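Histidine triad (HIT) protein (Sinorhizobium meliloti, PDB 3NRD) is the C-terminal HIT-domain part of a histidine triad protein that probably binds nucleotides and may, as its relatives do, act on their phosphate groups. Local coordinates at residues I16-L21 and P35-V40; F62-V67 and L92-I97; P41-I46 and F50-L55; T3-D8 and L23-L28. One frame throughout, in Å; residues are numbered along the deposited sequence.

Contact 1. Residues I16-L21 and P35-V40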
# COMPACT_ATOMS: atom_id res chain seq x y z
N ILE A 16 -18.01 -6.54 2.85
CA ILE A 16 -18.78 -7.77 2.93
C ILE A 16 -17.82 -8.90 3.32
O ILE A 16 -16.81 -9.05 2.66
CB ILE A 16 -19.38 -8.12 1.58
CG1 ILE A 16 -20.36 -7.02 1.10
CG2 ILE A 16 -20.06 -9.52 1.66
CD1 ILE A 16 -20.59 -6.99 -0.43
N PRO A 17 -18.11 -9.70 4.38
CA PRO A 17 -17.19 -10.80 4.72
C PRO A 17 -17.16 -11.84 3.64
O PRO A 17 -18.18 -12.16 3.11
CB PRO A 17 -17.79 -11.39 6.00
CG PRO A 17 -19.17 -10.99 6.02
CD PRO A 17 -19.30 -9.70 5.25
N ILE A 18 -15.98 -12.28 3.24
CA ILE A 18 -15.86 -13.37 2.26
C ILE A 18 -14.92 -14.50 2.70
O ILE A 18 -14.62 -15.38 1.89
CB ILE A 18 -15.44 -12.82 0.84
CG1 ILE A 18 -14.07 -12.17 0.84
CG2 ILE A 18 -16.49 -11.81 0.32
CD1 ILE A 18 -13.63 -11.75 -0.54
N GLY A 19 -14.50 -14.51 3.96
CA GLY A 19 -13.65 -15.57 4.50
C GLY A 19 -12.54 -15.04 5.38
O GLY A 19 -12.37 -13.84 5.54
N THR A 20 -11.80 -15.97 5.95
CA THR A 20 -10.63 -15.69 6.77
C THR A 20 -9.51 -16.53 6.23
O THR A 20 -9.76 -17.64 5.78
CB THR A 20 -10.94 -16.04 8.23
OG1 THR A 20 -12.09 -15.29 8.64
CG2 THR A 20 -9.78 -15.70 9.14
N LEU A 21 -8.31 -15.99 6.27
CA LEU A 21 -7.07 -16.69 5.97
C LEU A 21 -6.53 -17.16 7.32
O LEU A 21 -7.34 -17.57 8.15
CB LEU A 21 -6.14 -15.79 5.17
CG LEU A 21 -6.65 -15.33 3.80
CD1 LEU A 21 -5.62 -14.40 3.16
CD2 LEU A 21 -6.99 -16.49 2.86
N PRO A 35 -12.84 -4.17 -8.38
CA PRO A 35 -12.77 -5.32 -7.45
C PRO A 35 -11.74 -5.05 -6.35
O PRO A 35 -10.52 -4.95 -6.61
CB PRO A 35 -12.38 -6.50 -8.33
CG PRO A 35 -12.59 -6.03 -9.77
CD PRO A 35 -12.46 -4.54 -9.76
N TRP A 36 -12.24 -4.95 -5.12
CA TRP A 36 -11.52 -4.31 -4.01
C TRP A 36 -11.75 -5.14 -2.76
O TRP A 36 -12.90 -5.30 -2.33
CB TRP A 36 -12.06 -2.91 -3.89
CG TRP A 36 -11.50 -2.02 -2.86
CD1 TRP A 36 -10.62 -2.32 -1.87
CD2 TRP A 36 -11.84 -0.66 -2.69
NE1 TRP A 36 -10.39 -1.23 -1.10
CE2 TRP A 36 -11.14 -0.19 -1.58
CE3 TRP A 36 -12.70 0.21 -3.37
CZ2 TRP A 36 -11.25 1.12 -1.12
CZ3 TRP A 36 -12.82 1.51 -2.92
CH2 TRP A 36 -12.10 1.96 -1.81
N LEU A 37 -10.66 -5.70 -2.24
CA LEU A 37 -10.65 -6.51 -1.05
C LEU A 37 -9.91 -5.78 0.03
O LEU A 37 -8.99 -4.97 -0.25
CB LEU A 37 -9.93 -7.81 -1.32
CG LEU A 37 -10.46 -8.61 -2.51
CD1 LEU A 37 -9.67 -9.90 -2.63
CD2 LEU A 37 -11.95 -8.89 -2.40
N ILE A 38 -10.26 -6.07 1.27
CA ILE A 38 -9.40 -5.69 2.37
C ILE A 38 -9.04 -6.89 3.21
O ILE A 38 -9.85 -7.81 3.35
CB ILE A 38 -10.00 -4.54 3.25
CG1 ILE A 38 -11.27 -4.93 3.96
CG2 ILE A 38 -10.29 -3.34 2.36
CD1 ILE A 38 -11.74 -3.88 4.99
N LEU A 39 -7.82 -6.86 3.72
CA LEU A 39 -7.28 -7.89 4.60
C LEU A 39 -7.13 -7.25 5.96
O LEU A 39 -6.50 -6.20 6.07
CB LEU A 39 -5.94 -8.41 4.12
CG LEU A 39 -6.06 -9.61 3.18
CD1 LEU A 39 -6.69 -9.18 1.84
CD2 LEU A 39 -4.70 -10.26 2.98
N VAL A 40 -7.72 -7.84 6.99
CA VAL A 40 -7.70 -7.25 8.34
C VAL A 40 -7.03 -8.27 9.23
O VAL A 40 -7.66 -9.29 9.55
CB VAL A 40 -9.08 -6.91 8.84
CG1 VAL A 40 -8.98 -6.26 10.29
CG2 VAL A 40 -9.79 -6.01 7.82

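Contact 2. Residues F62-V67 and L92-I97. With SO4 (sulfate ion), chain H.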
# COMPACT_ATOMS: atom_id res chain seq x y z
N PHE A 62 2.59 -12.44 2.86
CA PHE A 62 2.28 -13.56 1.96
C PHE A 62 0.81 -13.79 1.77
O PHE A 62 0.41 -14.21 0.71
CB PHE A 62 3.03 -14.80 2.42
CG PHE A 62 4.51 -14.64 2.21
CD1 PHE A 62 5.02 -14.53 0.93
CD2 PHE A 62 5.36 -14.52 3.26
CE1 PHE A 62 6.34 -14.32 0.71
CE2 PHE A 62 6.69 -14.34 3.04
CZ PHE A 62 7.18 -14.25 1.77
N GLU A 63 0.02 -13.51 2.81
CA GLU A 63 -1.43 -13.48 2.67
C GLU A 63 -1.81 -12.37 1.69
O GLU A 63 -2.62 -12.61 0.82
CB GLU A 63 -2.16 -13.31 4.03
CG GLU A 63 -2.25 -14.65 4.77
CD GLU A 63 -2.96 -14.57 6.15
OE1 GLU A 63 -3.57 -13.54 6.48
OE2 GLU A 63 -2.91 -15.57 6.91
N THR A 64 -1.20 -11.18 1.83
CA THR A 64 -1.49 -10.06 0.91
C THR A 64 -1.17 -10.43 -0.54
O THR A 64 -1.98 -10.19 -1.43
CB THR A 64 -0.76 -8.79 1.31
OG1 THR A 64 -1.25 -8.32 2.58
CG2 THR A 64 -0.97 -7.68 0.27
N ASN A 65 -0.01 -11.06 -0.73
CA ASN A 65 0.55 -11.35 -2.02
C ASN A 65 -0.16 -12.53 -2.66
O ASN A 65 -0.38 -12.51 -3.88
CB ASN A 65 2.07 -11.54 -1.91
CG ASN A 65 2.80 -10.22 -1.55
OD1 ASN A 65 2.18 -9.17 -1.52
ND2 ASN A 65 4.09 -10.30 -1.23
N LEU A 66 -0.53 -13.54 -1.85
CA LEU A 66 -1.39 -14.62 -2.32
C LEU A 66 -2.73 -14.07 -2.79
O LEU A 66 -3.20 -14.47 -3.81
CB LEU A 66 -1.62 -15.65 -1.21
CG LEU A 66 -2.36 -16.93 -1.52
CD1 LEU A 66 -1.45 -17.96 -2.17
CD2 LEU A 66 -3.00 -17.49 -0.22
N VAL A 67 -3.33 -13.17 -2.03
CA VAL A 67 -4.61 -12.57 -2.43
C VAL A 67 -4.45 -11.71 -3.66
O VAL A 67 -5.31 -11.74 -4.53
CB VAL A 67 -5.25 -11.78 -1.25
CG1 VAL A 67 -6.39 -10.88 -1.72
CG2 VAL A 67 -5.75 -12.78 -0.21
N LEU A 92 -5.59 -1.63 11.50
CA LEU A 92 -4.78 -1.99 10.35
C LEU A 92 -5.63 -2.80 9.36
O LEU A 92 -6.24 -3.78 9.73
CB LEU A 92 -3.54 -2.82 10.78
CG LEU A 92 -2.66 -3.39 9.62
CD1 LEU A 92 -2.17 -2.28 8.62
CD2 LEU A 92 -1.47 -4.16 10.18
N HIS A 93 -5.71 -2.33 8.12
CA HIS A 93 -6.31 -3.10 7.05
C HIS A 93 -5.60 -2.79 5.75
O HIS A 93 -5.18 -1.64 5.53
CB HIS A 93 -7.81 -2.87 6.97
CG HIS A 93 -8.18 -1.44 6.76
ND1 HIS A 93 -7.99 -0.46 7.72
CD2 HIS A 93 -8.75 -0.83 5.70
CE1 HIS A 93 -8.41 0.70 7.24
NE2 HIS A 93 -8.85 0.50 6.01
N VAL A 94 -5.43 -3.81 4.92
CA VAL A 94 -4.65 -3.67 3.70
C VAL A 94 -5.61 -3.82 2.56
O VAL A 94 -6.27 -4.87 2.44
CB VAL A 94 -3.55 -4.72 3.58
CG1 VAL A 94 -2.82 -4.55 2.25
CG2 VAL A 94 -2.57 -4.61 4.76
N HIS A 95 -5.69 -2.77 1.74
CA HIS A 95 -6.46 -2.75 0.52
C HIS A 95 -5.70 -3.52 -0.56
O HIS A 95 -4.50 -3.33 -0.70
CB HIS A 95 -6.67 -1.31 0.02
CG HIS A 95 -7.29 -0.37 1.02
ND1 HIS A 95 -8.64 -0.26 1.21
CD2 HIS A 95 -6.72 0.54 1.86
CE1 HIS A 95 -8.90 0.65 2.13
NE2 HIS A 95 -7.75 1.17 2.53
N VAL A 96 -6.41 -4.37 -1.32
CA VAL A 96 -5.87 -5.11 -2.45
C VAL A 96 -6.89 -4.97 -3.56
O VAL A 96 -7.96 -5.57 -3.49
CB VAL A 96 -5.65 -6.59 -2.14
CG1 VAL A 96 -5.02 -7.32 -3.37
CG2 VAL A 96 -4.80 -6.75 -0.89
N ILE A 97 -6.55 -4.17 -4.56
CA ILE A 97 -7.53 -3.66 -5.51
C ILE A 97 -7.10 -4.03 -6.93
O ILE A 97 -5.94 -3.83 -7.29
CB ILE A 97 -7.64 -2.14 -5.45
CG1 ILE A 97 -7.99 -1.63 -4.03
CG2 ILE A 97 -8.68 -1.67 -6.46
CD1 ILE A 97 -7.35 -0.32 -3.70
S SO4 H . -8.58 3.68 4.85
O1 SO4 H . -7.38 2.90 4.52
O2 SO4 H . -9.68 2.75 4.80
O3 SO4 H . -8.54 4.21 6.20
O4 SO4 H . -8.85 4.77 3.98

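Contact 3. Residues P41-I46 and F50-L55. With SO4 (sulfate ion), chain G; SO4 (sulfate ion), chain I.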
# COMPACT_ATOMS: atom_id res chain seq x y z
N PRO A 41 -5.74 -8.05 9.57
CA PRO A 41 -5.05 -8.96 10.49
C PRO A 41 -5.75 -8.95 11.83
O PRO A 41 -6.01 -7.88 12.38
CB PRO A 41 -3.67 -8.34 10.67
CG PRO A 41 -3.52 -7.32 9.64
CD PRO A 41 -4.83 -7.00 9.06
N GLN A 42 -6.00 -10.13 12.39
CA GLN A 42 -6.82 -10.25 13.60
C GLN A 42 -5.97 -10.13 14.87
O GLN A 42 -5.94 -11.03 15.71
CB GLN A 42 -7.55 -11.57 13.55
CG GLN A 42 -8.41 -11.74 12.33
CD GLN A 42 -8.97 -13.13 12.25
OE1 GLN A 42 -10.14 -13.33 12.52
NE2 GLN A 42 -8.14 -14.10 11.88
N ARG A 43 -5.29 -9.00 14.98
CA ARG A 43 -4.54 -8.62 16.17
C ARG A 43 -5.12 -7.30 16.71
O ARG A 43 -5.36 -6.38 15.96
CB ARG A 43 -3.06 -8.44 15.83
CG ARG A 43 -2.36 -9.61 15.18
CD ARG A 43 -2.35 -10.83 16.09
NE ARG A 43 -1.50 -11.92 15.59
CZ ARG A 43 -1.60 -13.21 15.96
NH1 ARG A 43 -2.55 -13.63 16.80
NH2 ARG A 43 -0.75 -14.09 15.44
N ALA A 44 -5.34 -7.24 18.01
CA ALA A 44 -5.90 -6.07 18.67
C ALA A 44 -4.97 -4.86 18.63
O ALA A 44 -3.75 -5.00 18.72
CB ALA A 44 -6.26 -6.40 20.13
N ASP A 45 -5.58 -3.68 18.49
CA ASP A 45 -4.92 -2.38 18.59
C ASP A 45 -3.68 -2.21 17.72
O ASP A 45 -2.69 -1.68 18.19
CB ASP A 45 -4.58 -2.10 20.07
CG ASP A 45 -5.77 -2.28 20.97
OD1 ASP A 45 -6.89 -1.85 20.61
OD2 ASP A 45 -5.59 -2.91 22.04
N ILE A 46 -3.73 -2.68 16.47
CA ILE A 46 -2.64 -2.50 15.52
C ILE A 46 -3.07 -1.43 14.53
O ILE A 46 -4.14 -1.54 13.92
CB ILE A 46 -2.27 -3.83 14.77
CG1 ILE A 46 -1.79 -4.93 15.76
CG2 ILE A 46 -1.22 -3.57 13.64
CD1 ILE A 46 -0.60 -4.57 16.67
N PHE A 50 4.20 -1.93 10.94
CA PHE A 50 5.40 -2.21 11.74
C PHE A 50 5.12 -2.59 13.19
O PHE A 50 6.04 -3.07 13.86
CB PHE A 50 6.46 -1.06 11.70
CG PHE A 50 6.02 0.27 12.27
CD1 PHE A 50 5.95 0.49 13.63
CD2 PHE A 50 5.73 1.32 11.40
CE1 PHE A 50 5.57 1.72 14.14
CE2 PHE A 50 5.38 2.57 11.89
CZ PHE A 50 5.30 2.77 13.26
N GLU A 51 3.90 -2.35 13.68
CA GLU A 51 3.50 -2.75 15.03
C GLU A 51 3.28 -4.23 15.15
O GLU A 51 3.39 -4.75 16.24
CB GLU A 51 2.23 -2.03 15.48
CG GLU A 51 2.51 -0.55 15.82
CD GLU A 51 1.29 0.32 15.89
OE1 GLU A 51 0.17 -0.13 15.64
OE2 GLU A 51 1.46 1.50 16.18
N LEU A 52 2.97 -4.91 14.05
CA LEU A 52 2.89 -6.36 14.06
C LEU A 52 4.20 -6.96 14.50
O LEU A 52 5.26 -6.41 14.23
CB LEU A 52 2.50 -6.90 12.66
CG LEU A 52 1.11 -6.53 12.15
CD1 LEU A 52 0.96 -7.01 10.73
CD2 LEU A 52 -0.01 -7.10 13.01
N THR A 53 4.14 -8.08 15.19
CA THR A 53 5.33 -8.88 15.39
C THR A 53 5.99 -9.23 14.03
O THR A 53 5.31 -9.23 12.99
CB THR A 53 5.05 -10.21 16.12
OG1 THR A 53 4.30 -11.08 15.25
CG2 THR A 53 4.30 -9.98 17.46
N PRO A 54 7.30 -9.54 14.04
CA PRO A 54 7.94 -9.91 12.78
C PRO A 54 7.26 -11.06 12.03
O PRO A 54 7.08 -10.97 10.82
CB PRO A 54 9.37 -10.31 13.22
CG PRO A 54 9.64 -9.42 14.33
CD PRO A 54 8.31 -9.34 15.10
N LEU A 55 6.89 -12.11 12.74
CA LEU A 55 6.24 -13.26 12.12
C LEU A 55 4.87 -12.86 11.53
O LEU A 55 4.54 -13.27 10.42
CB LEU A 55 6.11 -14.40 13.13
CG LEU A 55 5.42 -15.70 12.73
CD1 LEU A 55 5.91 -16.24 11.43
CD2 LEU A 55 5.66 -16.75 13.81
S SO4 G . -3.90 -9.88 20.53
O1 SO4 G . -2.64 -9.82 19.83
O2 SO4 G . -4.10 -11.23 20.99
O3 SO4 G . -3.79 -8.99 21.67
O4 SO4 G . -4.99 -9.48 19.65
S SO4 I . -7.70 -18.61 11.66
O1 SO4 I . -7.08 -19.27 10.53
O2 SO4 I . -8.92 -19.37 11.94
O3 SO4 I . -6.80 -18.63 12.81
O4 SO4 I . -8.02 -17.24 11.31

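Contact 4. Residues T3-D8 and L23-L28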
# COMPACT_ATOMS: atom_id res chain seq x y z
N THR A 3 -9.59 -15.09 18.38
CA THR A 3 -10.99 -15.40 18.56
C THR A 3 -11.74 -14.25 19.25
O THR A 3 -12.93 -14.14 19.04
CB THR A 3 -11.21 -16.73 19.36
OG1 THR A 3 -10.77 -16.56 20.71
CG2 THR A 3 -10.44 -17.92 18.71
N THR A 4 -11.06 -13.39 20.01
CA THR A 4 -11.68 -12.19 20.62
C THR A 4 -11.43 -10.91 19.82
O THR A 4 -11.81 -9.83 20.27
CB THR A 4 -11.19 -11.96 22.07
OG1 THR A 4 -9.76 -11.80 22.08
CG2 THR A 4 -11.64 -13.13 22.99
N PHE A 5 -10.80 -11.00 18.65
CA PHE A 5 -10.49 -9.81 17.86
C PHE A 5 -11.78 -9.11 17.42
O PHE A 5 -12.70 -9.79 16.99
CB PHE A 5 -9.62 -10.16 16.64
CG PHE A 5 -9.53 -9.06 15.64
CD1 PHE A 5 -8.62 -8.02 15.81
CD2 PHE A 5 -10.33 -9.06 14.51
CE1 PHE A 5 -8.53 -7.00 14.89
CE2 PHE A 5 -10.26 -8.04 13.58
CZ PHE A 5 -9.36 -7.00 13.77
N THR A 6 -11.86 -7.78 17.53
CA THR A 6 -13.04 -7.02 17.07
C THR A 6 -12.74 -6.21 15.81
O THR A 6 -11.86 -5.35 15.80
CB THR A 6 -13.53 -6.06 18.13
OG1 THR A 6 -13.58 -6.74 19.37
CG2 THR A 6 -14.93 -5.49 17.77
N LEU A 7 -13.49 -6.50 14.75
CA LEU A 7 -13.43 -5.72 13.54
C LEU A 7 -14.00 -4.34 13.82
O LEU A 7 -15.01 -4.22 14.52
CB LEU A 7 -14.22 -6.43 12.43
CG LEU A 7 -14.17 -5.84 11.04
CD1 LEU A 7 -12.76 -5.92 10.43
CD2 LEU A 7 -15.21 -6.53 10.17
N ASP A 8 -13.34 -3.31 13.30
CA ASP A 8 -13.80 -1.94 13.37
C ASP A 8 -15.18 -1.81 12.73
O ASP A 8 -15.38 -2.33 11.66
CB ASP A 8 -12.82 -1.03 12.63
CG ASP A 8 -13.21 0.41 12.69
OD1 ASP A 8 -14.12 0.81 11.95
OD2 ASP A 8 -12.62 1.18 13.46
N LEU A 23 -4.08 -15.29 9.41
CA LEU A 23 -3.99 -14.09 10.20
C LEU A 23 -5.13 -13.11 9.87
O LEU A 23 -5.66 -12.49 10.80
CB LEU A 23 -2.66 -13.42 9.95
CG LEU A 23 -2.42 -12.06 10.63
CD1 LEU A 23 -2.55 -12.16 12.13
CD2 LEU A 23 -1.03 -11.54 10.20
N CYS A 24 -5.44 -12.95 8.58
CA CYS A 24 -6.31 -11.89 8.11
C CYS A 24 -7.73 -12.35 7.80
O CYS A 24 -7.90 -13.37 7.13
CB CYS A 24 -5.76 -11.25 6.86
SG CYS A 24 -4.30 -10.26 7.14
N GLN A 25 -8.73 -11.62 8.31
CA GLN A 25 -10.07 -11.66 7.76
C GLN A 25 -10.04 -10.98 6.39
O GLN A 25 -9.31 -10.00 6.22
CB GLN A 25 -11.05 -10.92 8.64
CG GLN A 25 -11.36 -11.63 9.95
CD GLN A 25 -12.25 -10.82 10.88
OE1 GLN A 25 -12.96 -9.93 10.44
NE2 GLN A 25 -12.17 -11.11 12.20
N MSE A 26 -10.83 -11.50 5.45
CA MSE A 26 -10.97 -10.93 4.11
C MSE A 26 -12.36 -10.36 3.97
O MSE A 26 -13.35 -11.03 4.30
CB MSE A 26 -10.81 -11.98 3.03
CG MSE A 26 -9.49 -12.60 2.94
SE MSE A 26 -9.34 -13.82 1.39
CE MSE A 26 -9.72 -12.47 0.11
N ARG A 27 -12.43 -9.14 3.45
CA ARG A 27 -13.70 -8.53 3.12
C ARG A 27 -13.66 -7.95 1.74
O ARG A 27 -12.64 -7.49 1.32
CB ARG A 27 -14.05 -7.44 4.10
CG ARG A 27 -14.14 -7.94 5.51
CD ARG A 27 -14.53 -6.87 6.48
NE ARG A 27 -15.96 -6.62 6.57
CZ ARG A 27 -16.84 -7.39 7.20
NH1 ARG A 27 -16.49 -8.55 7.75
NH2 ARG A 27 -18.11 -7.01 7.25
N LEU A 28 -14.79 -7.98 1.06
CA LEU A 28 -14.94 -7.34 -0.23
C LEU A 28 -15.47 -5.97 0.08
O LEU A 28 -16.55 -5.87 0.65
CB LEU A 28 -15.95 -8.12 -1.10
CG LEU A 28 -16.37 -7.53 -2.45
CD1 LEU A 28 -15.17 -7.56 -3.47
CD2 LEU A 28 -17.63 -8.24 -2.96
O HOH W 1 -14.11 -10.33 14.29

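Contact 1. Residues I16-L21 and P35-V40
Ile18 and Leu37 meet methyl to methyl, Ile18 CD1 lying 3.8 Å from Leu37 CD2, with the two side chains crossing at about a right angle. Ile18 holds CG1 between its backbone N and carbonyl carbon (chi1 63°), and its extended second torsion (chi2 175°) then carries CD1 out to the leucine. A second apolar touch lies three residues further on, just past the end of strand 15-20, where Leu21 CD1 comes within 4.2 Å of Leu39 CD2; as Leu39 was modelled in two conformers, this one is less certain.

No hydrogen bond joins the two segments. Strands 15-20 and 36-41 are not neighbours in the sheet: strand 24-29 runs between them, and its Met26 bonds through the backbone to Ile18 and Gly19 while its Arg27 pairs with Ile38. The side chains therefore reach across the middle strand. Helix 121-134 touches Ile18 through Ala128 and Leu37 through Ile131, and Val67 of helix 54-75 touches Leu37 and Leu21.

Van der Waals contact between methyl groups is all that links the pair directly, so the contact adds hydrophobic packing to a sheet whose alignment is set by the backbone bonds of the strand in between.

Contact 2. Residues F62-V67 and L92-I97
Val96 stands with CG1 anti to its backbone N (chi1 -178°), which spreads its two methyls over Thr64 and Val67 on the helix. Thr64 keeps OG1 beside its N, so that CG2 touches the strand, 4.1 Å from Val96 CG2. One turn on, Val67 CG1 meets Val96 CG1 at 4.2 Å. Val94 CG1 comes in nearly at right angles to Thr64 and touches both its OG1 and its CG2. The hydroxyl spends its polarity inside the helix, on Leu60 O, and presents little but bulk to the valines.

His93, just before the strand, and His95 on it point to the other face and hold a sulfate, probably from the crystallisation liquor, between them. His93 NE2 donates to sulfate O2 at 2.7 Å in the plane of its ring, and His95 NE2 to O1 at 2.7 Å (170°); Gly86 N adds a third bond. Gln91 O accepts from His93 ND1, whereas Trp36 NE1 donates to His95 ND1. Replacing His93 by a leucine is likely to leave sulfate O2 without this N-H and the anion less firmly held. Gln91 to Ile97 follow the HIT signature, glutamine standing at the first histidine position, and the sulfate's place is consistent with a phosphate site.

The axis of 62-67, in helix 54-75, passes 9.5 Å from that of 94-97, 17° from parallel, with strands 36-41 and 79-84 on either side of strand 94-99.

Contact 3. Residues P41-I46 and F50-L55
Ile46 and Glu51 bring the backbones closest, their CA atoms 6.2 Å apart where the chain doubles back, after an inverse gamma turn centred on Gln42. Ile46 and Leu52 carry most of the packing. Ile46 CG2 lies 3.8 Å from Leu52 CD2, the two side chains crossing at about a right angle, and Ile46 CD1 slides along Glu51 in the opposite direction to rest 4.0 Å from Glu51 CB. Leu52 CD2 also touches Arg43 CG at 4.1 Å, so that one methyl meets both an isoleucine and the aliphatic part of an arginine.

The polar ends look elsewhere. Glu51 OE1 accepts the backbone N-H groups of both Lys47 and Glu48, a double grip that ties off the short turn between the segments. A bend at chi2 (-62°) takes the Arg43 guanidinium down to Asp56, where NE forms a salt bridge with OD2. Two sulfates, probably from the crystallisation liquor, are bound by the loop: Ala44 N gives one of them a nearly straight bond to O4 (2.8 Å, 170°), and Gln42 NE2 reaches O4 of the other at 3.2 Å.

This is a surface loop leading from strand 36-41 of the HIT fold into helix 54-75, and it ends in a classic N-cap: Thr53 OG1 accepts the backbone N-H of Asp56 in the helix's first turn.

Contact 4. Residues T3-D8 and L23-L28
An N-terminal arm of the chain lies over the sheet of the HIT fold here, Phe5 and Leu7 packing on Gln25 and Arg27 of strand 24-29 just before Asp8 caps helix 9-14. Two residues apart on each side, the four side chains pair off in order. No direct hydrogen bond crosses between the segments.

Leu7 carries the larger share. With CG anti to its N (chi1 -174°), it sends CD2 over one face of the Arg27 guanidinium, 3.3 Å above the plane and displaced toward the rim, where it is 3.4 Å from NH1. Its other methyl, CD1, lies 4.0 Å from Gln25 OE1. The arginine meets it by bending at chi3 (83°), and the group is also held by weak hydrogen bonds from NE to Leu11 O and from NH2 to Gly15 O. With a serine in place of Arg27, the Leu7 methyl would probably lose the flat group it lies on, and Leu11 O and Gly15 O their N-H partners.

Phe5 meets Gln25 at its ring edge: CD2 is 3.6 Å from NE2, which lies near the ring plane, while the amide itself stands almost upright to the ring at 83°. Val40 of strand 36-41 touches both Phe5 and Leu7, and Gln91 grips the arm by its backbone at Thr6 O and Asp8 N. Gln25 NE2 already serves Gln42 OE1; it also donates to a water at 3.0 Å, and that water in turn donates to Phe5 O at 3.1 Å.

How the contacts relate
Contact 2 is the buried one, contacts 1 and 4 are partly buried, and contact 3 lies at the surface, about 14 Å from contact 2 between centres. Contacts 1, 2 and 4 share one antiparallel sheet: Leu39 N bonds to Val94 O, and Ile16 N to Leu28 O. Helix 54-75 serves contact 2 by its flank and contact 3 by its start. Across contacts 1 and 2 the packing is mainly of methyls, though contact 2 carries a sulfate on its histidine side; contacts 3 and 4 bring polar and charged side chains into the interface itself. Gln42 ties these two together through Leu23 and Gln25, and Glu63 joins the helix to contact 4 at Leu23 and Cys24.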